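Local coordinates for glycoside hydrolase family 16 protein (Akkermansia muciniphila, PDB 6T2N) that probably hydrolyses internal beta-galactosidic linkages in mucin O-glycans as an endo-acting O-glycanase of a human gut bacterium, at residues W52-W56 with G57-N61; Q303-E306 with H307-A311. All blocks are in the same frame, centred on the assembly; numbering follows the deposited sequence.

Contact 1. Residues W52-W56 with G57-N61; sequences WVYVW and GDEFN. With CA (calcium ion), chain C.
With CG anti to the backbone N (chi1 -161°), the ring of Tyr54 is carried forward along the chain until its hydroxyl reaches the backbone of Gly57, and Trp56 (chi1 -170°) likewise throws its indole forward beside the Gly57 peptide. Tyr54 CZ is 3.7 Å from Gly57 N. The carbonyl Trp56 O sits 3.6 Å above the plane of the Tyr54 ring, toward its rim. Glu59 folds back at chi2 and brings OE2 to 3.4 Å from Tyr54 OH; its OE1 is held by a salt bridge to Arg300. Beyond the glycine, Asp58 forms an Asx turn: OD1 accepts from Phe60 N at 2.9 Å on the anti side of the carboxylate, somewhat out of its plane, and OD2 takes a bond from Trp70 NE1. Within this turn Glu59 O binds the calcium ion at 2.3 Å, which Gly98 O and Asp297 O also bind. The indole of Trp56 meets Phe143 and Trp70 edge-to-face and Lys141 in a cation-pi contact. Along strand 292-302, Val55 and Trp56 both face Phe301 in a classic beta bulge. The chain turns a corner at Trp56, and strand 57-58 then runs antiparallel to 292-302, with Asp58 bonded to Val299.

Contact 2. Residues Q303-E306 with H307-A311; sequences QTKE and HAQQA
The backbone passes from an extended Gln303 through Thr304 at the N-cap into a helix, whose i to i+4 series runs from Ala308 N to Thr304 O (3.3 Å, N-H...O angle 167°), Gln309 N to Lys305 O (2.9 Å) and Gln310 N to Glu306 O. Thr304 holds OG1 between its backbone N and carbonyl carbon (chi1 67°), which turns the hydroxyl to the His307 ring: OG1 lies 2.7 Å from His307 ND1, near the ring plane at its edge, in a hydrogen bond that either partner could donate. This is the main tie and helps to fix the orientation of the imidazole; Thr304 N adds a weak bond to ND1 at 3.4 Å. On another flank, Gln303 CB packs on His307 CB at 4.0 Å, and Gln303 OE1 rests 3.9 Å from Ala308 CB. The Gln303 amide plane is only 17° from that of the imidazole, and its NE2 bonds to Phe145 O. Further along, the Glu306 carboxylate stands almost perpendicular to the Gln310 amide, whose OE1 is bonded to Lys233 N. Helix 305-311 follows strand 292-302 after two residues; His307 stacks on Trp52 and touches Asp232, and Gln310 packs on Asp232, between strands 225-231 and 235-240, and on Phe145, just before strand 146-153.

Contact 1 comes early in the chain and contact 2 near its end, yet their centres are about 17 Å apart, on the same side of the chain's centre. Strand 292-302 joins them: its C-terminal end pairs with 53-58 and then leads into helix 305-311. Where the segments meet, Val53 O lies 3.1 Å from Gln303 N in a probable hydrogen bond, Val55 CG2 packs near the same nitrogen, and Trp52 packs near Thr304 N. N-terminal and C-terminal portions are thus joined through strand 292-302 of the antiparallel sheet of this family 16 beta-sandwich, with the calcium site at the 57-61 end and the short helix at the other.

Contact 1. Residues W52-W56 with G57-N61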
loop_
_atom_site.group_PDB
_atom_site.type_symbol
_atom_site.label_atom_id
_atom_site.label_comp_id
_atom_site.label_asym_id
_atom_site.label_seq_id
_atom_site.Cartn_x
_atom_site.Cartn_y
_atom_site.Cartn_z
ATOM N N TRP A 52 8.178 -22.406 2.346
ATOM C CA TRP A 52 7.046 -21.448 2.333
ATOM C C TRP A 52 5.753 -22.229 2.118
ATOM O O TRP A 52 5.830 -23.363 1.633
ATOM C CB TRP A 52 7.223 -20.453 1.195
ATOM C CG TRP A 52 8.387 -19.540 1.391
ATOM C CD1 TRP A 52 9.585 -19.564 0.742
ATOM C CD2 TRP A 52 8.447 -18.440 2.306
ATOM N NE1 TRP A 52 10.382 -18.540 1.179
ATOM C CE2 TRP A 52 9.710 -17.834 2.135
ATOM C CE3 TRP A 52 7.547 -17.911 3.229
ATOM C CZ2 TRP A 52 10.120 -16.740 2.883
ATOM C CZ3 TRP A 52 7.943 -16.812 3.956
ATOM C CH2 TRP A 52 9.221 -16.254 3.802
ATOM N N VAL A 53 4.600 -21.644 2.429
ATOM C CA VAL A 53 3.292 -22.256 2.061
ATOM C C VAL A 53 2.249 -21.138 2.026
ATOM O O VAL A 53 2.262 -20.321 3.000
ATOM C CB VAL A 53 2.883 -23.462 2.945
ATOM C CG1 VAL A 53 3.206 -23.322 4.417
ATOM C CG2 VAL A 53 1.409 -23.801 2.785
ATOM N N TYR A 54 1.469 -21.106 0.915
ATOM C CA TYR A 54 0.342 -20.180 0.639
ATOM C C TYR A 54 -0.542 -20.153 1.879
ATOM O O TYR A 54 -0.827 -21.203 2.455
ATOM C CB TYR A 54 -0.498 -20.612 -0.576
ATOM C CG TYR A 54 -1.375 -19.551 -1.216
ATOM C CD1 TYR A 54 -0.825 -18.602 -2.056
ATOM C CD2 TYR A 54 -2.747 -19.488 -1.017
ATOM C CE1 TYR A 54 -1.593 -17.617 -2.658
ATOM C CE2 TYR A 54 -3.535 -18.516 -1.630
ATOM C CZ TYR A 54 -2.962 -17.569 -2.467
ATOM O OH TYR A 54 -3.664 -16.563 -3.109
ATOM N N VAL A 55 -0.935 -18.955 2.279
ATOM C CA VAL A 55 -1.779 -18.708 3.483
ATOM C C VAL A 55 -2.982 -17.847 3.085
ATOM O O VAL A 55 -4.026 -18.009 3.733
ATOM C CB VAL A 55 -0.975 -18.035 4.618
ATOM C CG1 VAL A 55 -1.739 -18.106 5.932
ATOM C CG2 VAL A 55 0.427 -18.627 4.780
ATOM N N TRP A 56 -2.832 -16.947 2.104
ATOM C CA TRP A 56 -3.888 -15.975 1.720
ATOM C C TRP A 56 -3.507 -15.286 0.415
ATOM O O TRP A 56 -2.291 -15.124 0.147
ATOM C CB TRP A 56 -4.101 -14.971 2.858
ATOM C CG TRP A 56 -5.280 -14.050 2.757
ATOM C CD1 TRP A 56 -6.484 -14.183 3.387
ATOM C CD2 TRP A 56 -5.334 -12.782 2.076
ATOM N NE1 TRP A 56 -7.294 -13.112 3.118
ATOM C CE2 TRP A 56 -6.606 -12.231 2.332
ATOM C CE3 TRP A 56 -4.426 -12.058 1.299
ATOM C CZ2 TRP A 56 -6.984 -10.993 1.833
ATOM C CZ3 TRP A 56 -4.794 -10.833 0.808
ATOM C CH2 TRP A 56 -6.056 -10.308 1.082
ATOM N N GLY A 57 -4.526 -14.929 -0.374
ATOM C CA GLY A 57 -4.338 -14.139 -1.601
ATOM C C GLY A 57 -5.520 -14.183 -2.567
ATOM O O GLY A 57 -6.711 -14.417 -2.194
ATOM N N ASP A 58 -5.213 -13.852 -3.806
ATOM C CA ASP A 58 -6.242 -13.453 -4.797
ATOM C C ASP A 58 -5.522 -13.389 -6.137
ATOM O O ASP A 58 -4.463 -12.704 -6.238
ATOM C CB ASP A 58 -6.971 -12.151 -4.420
ATOM C CG ASP A 58 -8.426 -12.073 -4.880
ATOM O OD1 ASP A 58 -8.719 -12.574 -6.007
ATOM O OD2 ASP A 58 -9.258 -11.521 -4.096
ATOM N N GLU A 59 -6.031 -14.171 -7.081
ATOM C CA GLU A 59 -5.535 -14.166 -8.467
ATOM C C GLU A 59 -6.515 -13.317 -9.260
ATOM O O GLU A 59 -6.166 -12.961 -10.374
ATOM C CB GLU A 59 -5.311 -15.610 -8.900
ATOM C CG GLU A 59 -4.568 -16.399 -7.825
ATOM C CD GLU A 59 -3.195 -15.729 -7.448
ATOM O OE1 GLU A 59 -2.394 -15.704 -8.427
ATOM O OE2 GLU A 59 -2.897 -15.446 -6.227
ATOM N N PHE A 60 -7.631 -12.922 -8.636
ATOM C CA PHE A 60 -8.637 -12.006 -9.220
ATOM C C PHE A 60 -9.170 -12.607 -10.501
ATOM O O PHE A 60 -9.005 -11.987 -11.554
ATOM C CB PHE A 60 -8.003 -10.663 -9.568
ATOM C CG PHE A 60 -7.535 -9.925 -8.342
ATOM C CD1 PHE A 60 -8.453 -9.552 -7.362
ATOM C CD2 PHE A 60 -6.183 -9.650 -8.146
ATOM C CE1 PHE A 60 -8.021 -8.906 -6.212
ATOM C CE2 PHE A 60 -5.761 -8.992 -7.006
ATOM C CZ PHE A 60 -6.684 -8.622 -6.051
ATOM N N ASN A 61 -9.694 -13.819 -10.401
ATOM C CA ASN A 61 -10.291 -14.548 -11.545
ATOM C C ASN A 61 -11.802 -14.540 -11.398
ATOM O O ASN A 61 -12.461 -15.034 -12.302
ATOM C CB ASN A 61 -9.778 -15.981 -11.613
ATOM C CG ASN A 61 -8.350 -15.983 -12.094
ATOM O OD1 ASN A 61 -8.035 -15.220 -13.012
ATOM N ND2 ASN A 61 -7.492 -16.753 -11.433
HETATM CA CA CA C . -4.482 -12.891 -11.985
#

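Contact 2. Residues Q303-E306 with H307-A311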
loop_
_atom_site.group_PDB
_atom_site.type_symbol
_atom_site.label_atom_id
_atom_site.label_comp_id
_atom_site.label_asym_id
_atom_site.label_seq_id
_atom_site.Cartn_x
_atom_site.Cartn_y
_atom_site.Cartn_z
ATOM N N GLN A 303 3.977 -18.149 4.374
ATOM C CA GLN A 303 4.602 -18.268 5.734
ATOM C C GLN A 303 5.316 -19.621 5.917
ATOM O O GLN A 303 4.706 -20.673 5.682
ATOM C CB GLN A 303 3.544 -18.142 6.845
ATOM C CG GLN A 303 3.028 -16.702 7.061
ATOM C CD GLN A 303 2.093 -16.555 8.328
ATOM O OE1 GLN A 303 1.289 -17.559 8.479
ATOM N NE2 GLN A 303 2.096 -15.347 9.073
ATOM N N THR A 304 6.559 -19.613 6.396
ATOM C CA THR A 304 7.214 -20.852 6.902
ATOM C C THR A 304 6.618 -21.153 8.279
ATOM O O THR A 304 5.999 -20.221 8.870
ATOM C CB THR A 304 8.751 -20.769 6.916
ATOM O OG1 THR A 304 9.236 -19.813 7.865
ATOM C CG2 THR A 304 9.317 -20.448 5.548
ATOM N N LYS A 305 6.758 -22.401 8.740
ATOM C CA LYS A 305 6.460 -22.813 10.135
ATOM C C LYS A 305 7.004 -21.713 11.048
ATOM O O LYS A 305 6.293 -21.273 11.987
ATOM C CB LYS A 305 7.148 -24.147 10.436
ATOM C CG LYS A 305 6.918 -24.706 11.838
ATOM C CD LYS A 305 5.948 -25.886 11.900
ATOM C CE LYS A 305 6.593 -27.220 11.572
ATOM N NZ LYS A 305 5.594 -28.285 11.329
ATOM N N GLU A 306 8.226 -21.284 10.718
ATOM C CA GLU A 306 9.028 -20.259 11.422
ATOM C C GLU A 306 8.234 -18.939 11.545
ATOM O O GLU A 306 8.145 -18.393 12.670
ATOM C CB GLU A 306 10.344 -20.135 10.644
ATOM C CG GLU A 306 11.389 -19.247 11.305
ATOM C CD GLU A 306 12.077 -19.854 12.517
ATOM O OE1 GLU A 306 11.654 -20.960 12.953
ATOM O OE2 GLU A 306 13.035 -19.217 13.022
ATOM N N HIS A 307 7.676 -18.419 10.439
ATOM C CA HIS A 307 7.008 -17.058 10.363
ATOM C C HIS A 307 5.677 -17.016 11.163
ATOM O O HIS A 307 5.449 -15.949 11.923
ATOM C CB HIS A 307 6.629 -16.596 8.948
ATOM C CG HIS A 307 7.958 -16.239 8.130
ATOM N ND1 HIS A 307 8.671 -17.173 7.371
ATOM C CD2 HIS A 307 8.736 -15.032 7.916
ATOM C CE1 HIS A 307 9.768 -16.584 6.717
ATOM N NE2 HIS A 307 9.892 -15.252 7.065
ATOM N N ALA A 308 4.929 -18.113 11.149
ATOM C CA ALA A 308 3.716 -18.266 11.994
ATOM C C ALA A 308 4.082 -18.494 13.474
ATOM O O ALA A 308 3.283 -18.062 14.336
ATOM C CB ALA A 308 2.915 -19.406 11.446
ATOM N N GLN A 309 5.214 -19.170 13.735
ATOM C CA GLN A 309 5.824 -19.403 15.078
ATOM C C GLN A 309 6.123 -18.051 15.767
ATOM O O GLN A 309 5.607 -17.820 16.919
ATOM C CB GLN A 309 7.104 -20.221 14.879
ATOM C CG GLN A 309 7.584 -21.013 16.085
ATOM C CD GLN A 309 7.679 -22.485 15.760
ATOM O OE1 GLN A 309 7.743 -22.891 14.592
ATOM N NE2 GLN A 309 7.712 -23.301 16.804
ATOM N N GLN A 310 6.929 -17.197 15.107
ATOM C CA GLN A 310 7.409 -15.904 15.671
ATOM C C GLN A 310 6.179 -15.040 16.035
ATOM O O GLN A 310 6.247 -14.351 17.076
ATOM C CB GLN A 310 8.426 -15.186 14.747
ATOM C CG GLN A 310 9.848 -15.850 14.595
ATOM C CD GLN A 310 10.659 -15.034 13.487
ATOM O OE1 GLN A 310 10.486 -13.853 13.183
ATOM N NE2 GLN A 310 11.529 -15.693 12.828
ATOM N N ALA A 311 5.074 -15.109 15.272
ATOM C CA ALA A 311 3.880 -14.224 15.371
ATOM C C ALA A 311 3.206 -14.323 16.745
ATOM O O ALA A 311 2.912 -13.292 17.385
ATOM C CB ALA A 311 2.900 -14.619 14.285
#